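Hemolysin (Xylella fastidiosa, PDB 2OAI) is a membrane protein that may bind flavin adenine dinucleotide, represented here by its calcium-binding transporter-associated (CorC_HlyC) domain. Local coordinates at residues A[13-16]-A[20-23]; A[55-60]-A[66-71]. One frame throughout, in Å; residues are numbered along the deposited sequence.

Overall arrangement
Both contacts lie at the surface of one small domain, reaching the two outermost strands of the same five-stranded antiparallel sheet. Contact 1 pairs strand 12-14 with 20-22 along one border; contact 2 packs the end of helix 50-58 on strand 67-70 at the other. Their centres are about 19 Å apart, on opposite sides of the chain's centre, and their nearest atoms are about 8 Å apart, so the two do not touch. The chemistry follows the place: contact 1 is a hairpin joined by backbone hydrogen bonds, its arginine reaching a second subunit, whereas contact 2 is helix against strand, made mostly by side chains, an aromatic cluster beside a salt bridge.

Contact 1 of 2, residues A[13-16]-A[20-23]; sequences VTRE and FLID. With EDO (1,2-ethanediol), chain D; EDO (1,2-ethanediol), chain E; EDO (1,2-ethanediol), chain B.
V13 and L21 form an antiparallel hydrogen-bonded pair, with V13 N giving its hydrogen to L21 O at 2.9 Å and L21 N returning one to V13 O at the same distance of 2.9 Å. The next pair, T14 with F20, is non-hydrogen-bonded, and F20 CA adds a CH···O contact to V13 O at 3.4 Å. On one face of the sheet T14 and F20 lie side by side and point the same way, with T14 OG1 at the edge of the ring, in its plane, 3.8 Å from F20 CE1. These strands make the beta hairpin at one border of the domain's antiparallel sheet; strand 89-92 lies on the far side of 20-22, and L35 of helix 28-35 touches F20. On the other face V13 CG2 packs against L21 CB at 3.9 Å. R15 joins them from just beyond the strand: its CG sits 3.6 Å from L21 CD1, and the bend at chi3 (67°) carries the guanidinium on past the leucine. There R15 NH2 makes a salt bridge with E76 of the second subunit, whose V64 packs on both V13 and L21 and draws this face into the dimer interface, while R15 NH1 donates to S19 of the hairpin loop. Ethanediol oxygens also accept from R15 NH2, one of them at 3.0 Å and in the guanidinium plane.

Contact 2 of 2, residues A[55-60]-A[66-71]; sequences ISYFGR and EYFDWA
An aromatic cluster of Y57, F58 and F68 fixes the last turn of helix 50-58 against strand 67-70, the border strand of the domain's antiparallel sheet. Y57 and F68 form an offset stack, centroids 4.5 Å apart and planes 18° from parallel, as the two side chains slide past each other in opposite directions. The displacement brings the F68 methylene over the tyrosine face in a CH-pi contact, F68 CB lying 3.6 Å from the Y57 ring centroid and 3.4 Å from its nearest atom, Y57 CE2. Two torsions set this up: Y57 CG stands anti to its own nitrogen (chi1 177°), reaching out toward the strand, and F68 CG is wedged between backbone N and carbonyl carbon. F58 meets the same phenylalanine obliquely, F58 CE2 lying 3.8 Å from F68 CD1, and Y57 CD2 lies over the centre of one face of the F58 ring. M53 and C54 of the helix and I75 of the neighbouring strand help bury F68. A water links the two elements: it donates to Y67 O at 2.6 Å and hydrogen-bonds Y57 OH. G59, the first residue to leave helical backbone angles, has a positive phi and leads into R60, whose chain runs extended from CG to NE to meet E66 head on. Guanidinium and carboxylate are nearly coplanar, making a two-pronged salt bridge that uses the syn lone pair of each oxygen. E66 OE2 also accepts a hydrogen bond from H63 N, which probably steadies the carboxylate. R60 NH1 to E66 OE1 and R60 NH2 to E66 OE2 are both 2.8 Å and almost straight.

Contact 1 of 2, residues A[13-16]-A[20-23]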
loop_
_atom_site.group_PDB
_atom_site.type_symbol
_atom_site.label_atom_id
_atom_site.label_comp_id
_atom_site.label_asym_id
_atom_site.label_seq_id
_atom_site.Cartn_x
_atom_site.Cartn_y
_atom_site.Cartn_z
ATOM N N VAL A 13 5.305 5.249 7.723
ATOM C CA VAL A 13 6.604 4.633 7.535
ATOM C C VAL A 13 7.236 5.163 6.256
ATOM O O VAL A 13 6.531 5.561 5.339
ATOM C CB VAL A 13 6.560 3.077 7.462
ATOM C CG1 VAL A 13 5.749 2.452 8.665
ATOM C CG2 VAL A 13 6.076 2.638 6.170
ATOM N N THR A 14 8.563 5.179 6.226
ATOM C CA THR A 14 9.301 5.697 5.086
ATOM C C THR A 14 9.744 4.526 4.225
ATOM O O THR A 14 10.354 3.583 4.737
ATOM C CB THR A 14 10.578 6.418 5.574
ATOM O OG1 THR A 14 10.207 7.354 6.598
ATOM C CG2 THR A 14 11.216 7.166 4.401
ATOM N N ARG A 15 9.480 4.602 2.932
ATOM C CA ARG A 15 10.007 3.640 1.966
ATOM C C ARG A 15 11.443 3.919 1.568
ATOM O O ARG A 15 11.994 5.013 1.828
ATOM C CB ARG A 15 9.109 3.654 0.713
ATOM C CG ARG A 15 7.656 3.229 1.012
ATOM C CD ARG A 15 6.856 3.325 -0.282
ATOM N NE ARG A 15 7.290 2.337 -1.273
ATOM C CZ ARG A 15 7.365 2.560 -2.593
ATOM N NH1 ARG A 15 7.143 3.774 -3.108
ATOM N NH2 ARG A 15 7.730 1.577 -3.407
ATOM N N GLU A 16 12.075 2.932 0.926
ATOM C CA GLU A 16 13.467 3.061 0.523
ATOM C C GLU A 16 13.748 4.332 -0.302
ATOM O O GLU A 16 14.795 4.928 -0.149
ATOM C CB GLU A 16 13.905 1.811 -0.249
ATOM C CG GLU A 16 15.384 1.840 -0.598
ATOM C CD GLU A 16 15.844 0.552 -1.213
ATOM O OE1 GLU A 16 15.660 0.389 -2.443
ATOM O OE2 GLU A 16 16.372 -0.287 -0.451
ATOM N N PHE A 20 6.350 8.002 1.475
ATOM C CA PHE A 20 5.787 7.644 2.769
ATOM C C PHE A 20 4.572 6.797 2.553
ATOM O O PHE A 20 3.731 7.105 1.694
ATOM C CB PHE A 20 5.323 8.896 3.532
ATOM C CG PHE A 20 6.441 9.860 3.914
ATOM C CD1 PHE A 20 7.594 9.411 4.539
ATOM C CD2 PHE A 20 6.295 11.220 3.688
ATOM C CE1 PHE A 20 8.608 10.318 4.903
ATOM C CE2 PHE A 20 7.296 12.139 4.059
ATOM C CZ PHE A 20 8.447 11.691 4.653
ATOM N N LEU A 21 4.433 5.774 3.370
ATOM C CA LEU A 21 3.189 5.025 3.458
ATOM C C LEU A 21 2.501 5.424 4.770
ATOM O O LEU A 21 3.093 5.313 5.872
ATOM C CB LEU A 21 3.474 3.529 3.412
ATOM C CG LEU A 21 3.861 3.041 1.996
ATOM C CD1 LEU A 21 4.549 1.645 2.038
ATOM C CD2 LEU A 21 2.567 2.953 1.136
ATOM N N ILE A 22 1.256 5.904 4.645
ATOM C CA ILE A 22 0.588 6.591 5.764
ATOM C C ILE A 22 -0.817 6.026 6.020
ATOM O O ILE A 22 -1.571 5.766 5.088
ATOM C CB ILE A 22 0.497 8.100 5.518
ATOM C CG1 ILE A 22 1.904 8.677 5.210
ATOM C CG2 ILE A 22 -0.145 8.802 6.759
ATOM C CD1 ILE A 22 1.944 10.213 5.088
ATOM N N ASP A 23 -1.140 5.813 7.290
ATOM C CA ASP A 23 -2.466 5.301 7.697
ATOM C C ASP A 23 -3.530 6.373 7.386
ATOM O O ASP A 23 -3.277 7.582 7.563
ATOM C CB ASP A 23 -2.436 5.002 9.204
ATOM C CG ASP A 23 -3.623 4.204 9.644
ATOM O OD1 ASP A 23 -4.722 4.780 9.744
ATOM O OD2 ASP A 23 -3.467 2.990 9.887
HETATM C C1 EDO D . 6.761 4.031 -7.138
HETATM O O1 EDO D . 5.512 4.455 -7.694
HETATM C C2 EDO D . 6.552 2.780 -6.291
HETATM O O2 EDO D . 7.692 1.920 -6.430
HETATM C C1 EDO E . -7.253 3.293 8.297
HETATM O O1 EDO E . -6.345 2.832 9.271
HETATM C C2 EDO E . -7.466 4.787 8.242
HETATM O O2 EDO E . -8.636 5.079 7.478
HETATM C C1 EDO B . 7.244 3.521 -6.932
HETATM O O1 EDO B . 8.091 2.880 -5.972
HETATM C C2 EDO B . 5.944 3.959 -6.263
HETATM O O2 EDO B . 5.513 5.202 -6.838
#

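Contact 2 of 2, residues A[55-60]-A[66-71]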
loop_
_atom_site.group_PDB
_atom_site.type_symbol
_atom_site.label_atom_id
_atom_site.label_comp_id
_atom_site.label_asym_id
_atom_site.label_seq_id
_atom_site.Cartn_x
_atom_site.Cartn_y
_atom_site.Cartn_z
ATOM N N ILE A 55 -11.917 11.269 0.861
ATOM C CA ILE A 55 -13.352 11.101 0.576
ATOM C C ILE A 55 -13.911 12.446 0.102
ATOM O O ILE A 55 -14.717 12.509 -0.834
ATOM C CB ILE A 55 -14.138 10.563 1.833
ATOM C CG1 ILE A 55 -13.691 9.134 2.191
ATOM C CG2 ILE A 55 -15.666 10.697 1.636
ATOM C CD1 ILE A 55 -14.087 8.023 1.191
ATOM N N SER A 56 -13.454 13.522 0.738
ATOM C CA SER A 56 -13.878 14.862 0.391
ATOM C C SER A 56 -13.503 15.182 -1.065
ATOM O O SER A 56 -14.323 15.705 -1.817
ATOM C CB SER A 56 -13.253 15.866 1.361
ATOM O OG SER A 56 -13.681 17.176 1.083
ATOM N N TYR A 57 -12.282 14.824 -1.455
ATOM C CA TYR A 57 -11.803 15.100 -2.804
ATOM C C TYR A 57 -12.555 14.301 -3.866
ATOM O O TYR A 57 -13.016 14.886 -4.841
ATOM C CB TYR A 57 -10.302 14.849 -2.931
ATOM C CG TYR A 57 -9.805 15.055 -4.352
ATOM C CD1 TYR A 57 -9.459 16.326 -4.812
ATOM C CD2 TYR A 57 -9.703 13.973 -5.241
ATOM C CE1 TYR A 57 -9.020 16.522 -6.115
ATOM C CE2 TYR A 57 -9.268 14.161 -6.547
ATOM C CZ TYR A 57 -8.926 15.433 -6.971
ATOM O OH TYR A 57 -8.477 15.622 -8.264
ATOM N N PHE A 58 -12.675 12.985 -3.679
ATOM C CA PHE A 58 -13.318 12.132 -4.674
ATOM C C PHE A 58 -14.840 12.197 -4.646
ATOM O O PHE A 58 -15.489 11.960 -5.676
ATOM C CB PHE A 58 -12.845 10.686 -4.567
ATOM C CG PHE A 58 -11.391 10.507 -4.912
ATOM C CD1 PHE A 58 -10.962 10.582 -6.234
ATOM C CD2 PHE A 58 -10.449 10.263 -3.910
ATOM C CE1 PHE A 58 -9.588 10.419 -6.556
ATOM C CE2 PHE A 58 -9.082 10.093 -4.216
ATOM C CZ PHE A 58 -8.663 10.176 -5.551
ATOM N N GLY A 59 -15.410 12.504 -3.482
ATOM C CA GLY A 59 -16.867 12.532 -3.316
ATOM C C GLY A 59 -17.470 11.143 -3.424
ATOM O O GLY A 59 -18.627 11.000 -3.814
ATOM N N ARG A 60 -16.647 10.140 -3.107
ATOM C CA ARG A 60 -16.987 8.712 -3.109
ATOM C C ARG A 60 -15.793 7.981 -2.497
ATOM O O ARG A 60 -14.750 8.591 -2.241
ATOM C CB ARG A 60 -17.234 8.181 -4.541
ATOM C CG ARG A 60 -16.105 8.513 -5.502
ATOM C CD ARG A 60 -16.352 8.080 -6.955
ATOM N NE ARG A 60 -15.310 8.671 -7.789
ATOM C CZ ARG A 60 -14.098 8.144 -7.974
ATOM N NH1 ARG A 60 -13.214 8.784 -8.715
ATOM N NH2 ARG A 60 -13.775 6.973 -7.442
ATOM N N GLU A 66 -6.145 5.121 -7.422
ATOM C CA GLU A 66 -6.531 6.504 -7.732
ATOM C C GLU A 66 -5.662 7.454 -6.912
ATOM O O GLU A 66 -5.116 7.052 -5.884
ATOM C CB GLU A 66 -8.003 6.762 -7.477
ATOM C CG GLU A 66 -8.931 5.996 -8.420
ATOM C CD GLU A 66 -10.355 6.508 -8.322
ATOM O OE1 GLU A 66 -10.671 7.542 -8.940
ATOM O OE2 GLU A 66 -11.175 5.887 -7.612
ATOM N N TYR A 67 -5.469 8.674 -7.411
ATOM C CA TYR A 67 -4.589 9.628 -6.725
ATOM C C TYR A 67 -5.001 11.048 -7.020
ATOM O O TYR A 67 -5.801 11.298 -7.952
ATOM C CB TYR A 67 -3.118 9.444 -7.132
ATOM C CG TYR A 67 -2.855 9.691 -8.616
ATOM C CD1 TYR A 67 -2.576 10.983 -9.102
ATOM C CD2 TYR A 67 -2.947 8.641 -9.541
ATOM C CE1 TYR A 67 -2.325 11.198 -10.456
ATOM C CE2 TYR A 67 -2.706 8.844 -10.891
ATOM C CZ TYR A 67 -2.394 10.129 -11.343
ATOM O OH TYR A 67 -2.159 10.336 -12.681
ATOM N N PHE A 68 -4.486 11.971 -6.210
ATOM C CA PHE A 68 -4.663 13.395 -6.481
ATOM C C PHE A 68 -3.437 14.109 -5.928
ATOM O O PHE A 68 -2.686 13.533 -5.145
ATOM C CB PHE A 68 -5.963 13.937 -5.855
ATOM C CG PHE A 68 -6.007 13.856 -4.338
ATOM C CD1 PHE A 68 -6.396 12.672 -3.700
ATOM C CD2 PHE A 68 -5.665 14.960 -3.549
ATOM C CE1 PHE A 68 -6.457 12.570 -2.293
ATOM C CE2 PHE A 68 -5.717 14.867 -2.129
ATOM C CZ PHE A 68 -6.114 13.654 -1.514
ATOM N N ASP A 69 -3.257 15.368 -6.331
ATOM C CA ASP A 69 -2.138 16.163 -5.853
ATOM C C ASP A 69 -2.607 17.239 -4.889
ATOM O O ASP A 69 -3.662 17.874 -5.101
ATOM C CB ASP A 69 -1.396 16.772 -7.028
ATOM C CG ASP A 69 -0.878 15.708 -8.004
ATOM O OD1 ASP A 69 -0.636 14.541 -7.612
ATOM O OD2 ASP A 69 -0.720 16.036 -9.181
ATOM N N TRP A 70 -1.824 17.444 -3.833
ATOM C CA TRP A 70 -2.200 18.372 -2.769
ATOM C C TRP A 70 -0.927 18.897 -2.145
ATOM O O TRP A 70 -0.075 18.116 -1.707
ATOM C CB TRP A 70 -3.063 17.639 -1.734
ATOM C CG TRP A 70 -3.359 18.415 -0.461
ATOM C CD1 TRP A 70 -4.282 19.430 -0.295
ATOM C CD2 TRP A 70 -2.751 18.212 0.823
ATOM N NE1 TRP A 70 -4.259 19.878 1.011
ATOM C CE2 TRP A 70 -3.338 19.140 1.719
ATOM C CE3 TRP A 70 -1.765 17.339 1.301
ATOM C CZ2 TRP A 70 -2.960 19.219 3.074
ATOM C CZ3 TRP A 70 -1.398 17.415 2.652
ATOM C CH2 TRP A 70 -1.994 18.350 3.515
ATOM N N ALA A 71 -0.786 20.219 -2.146
ATOM C CA ALA A 71 0.361 20.895 -1.518
ATOM C C ALA A 71 1.745 20.417 -1.998
ATOM O O ALA A 71 2.664 20.268 -1.177
ATOM C CB ALA A 71 0.251 20.756 0.007
HETATM O O HOH W 1 -7.015 13.227 -9.258
#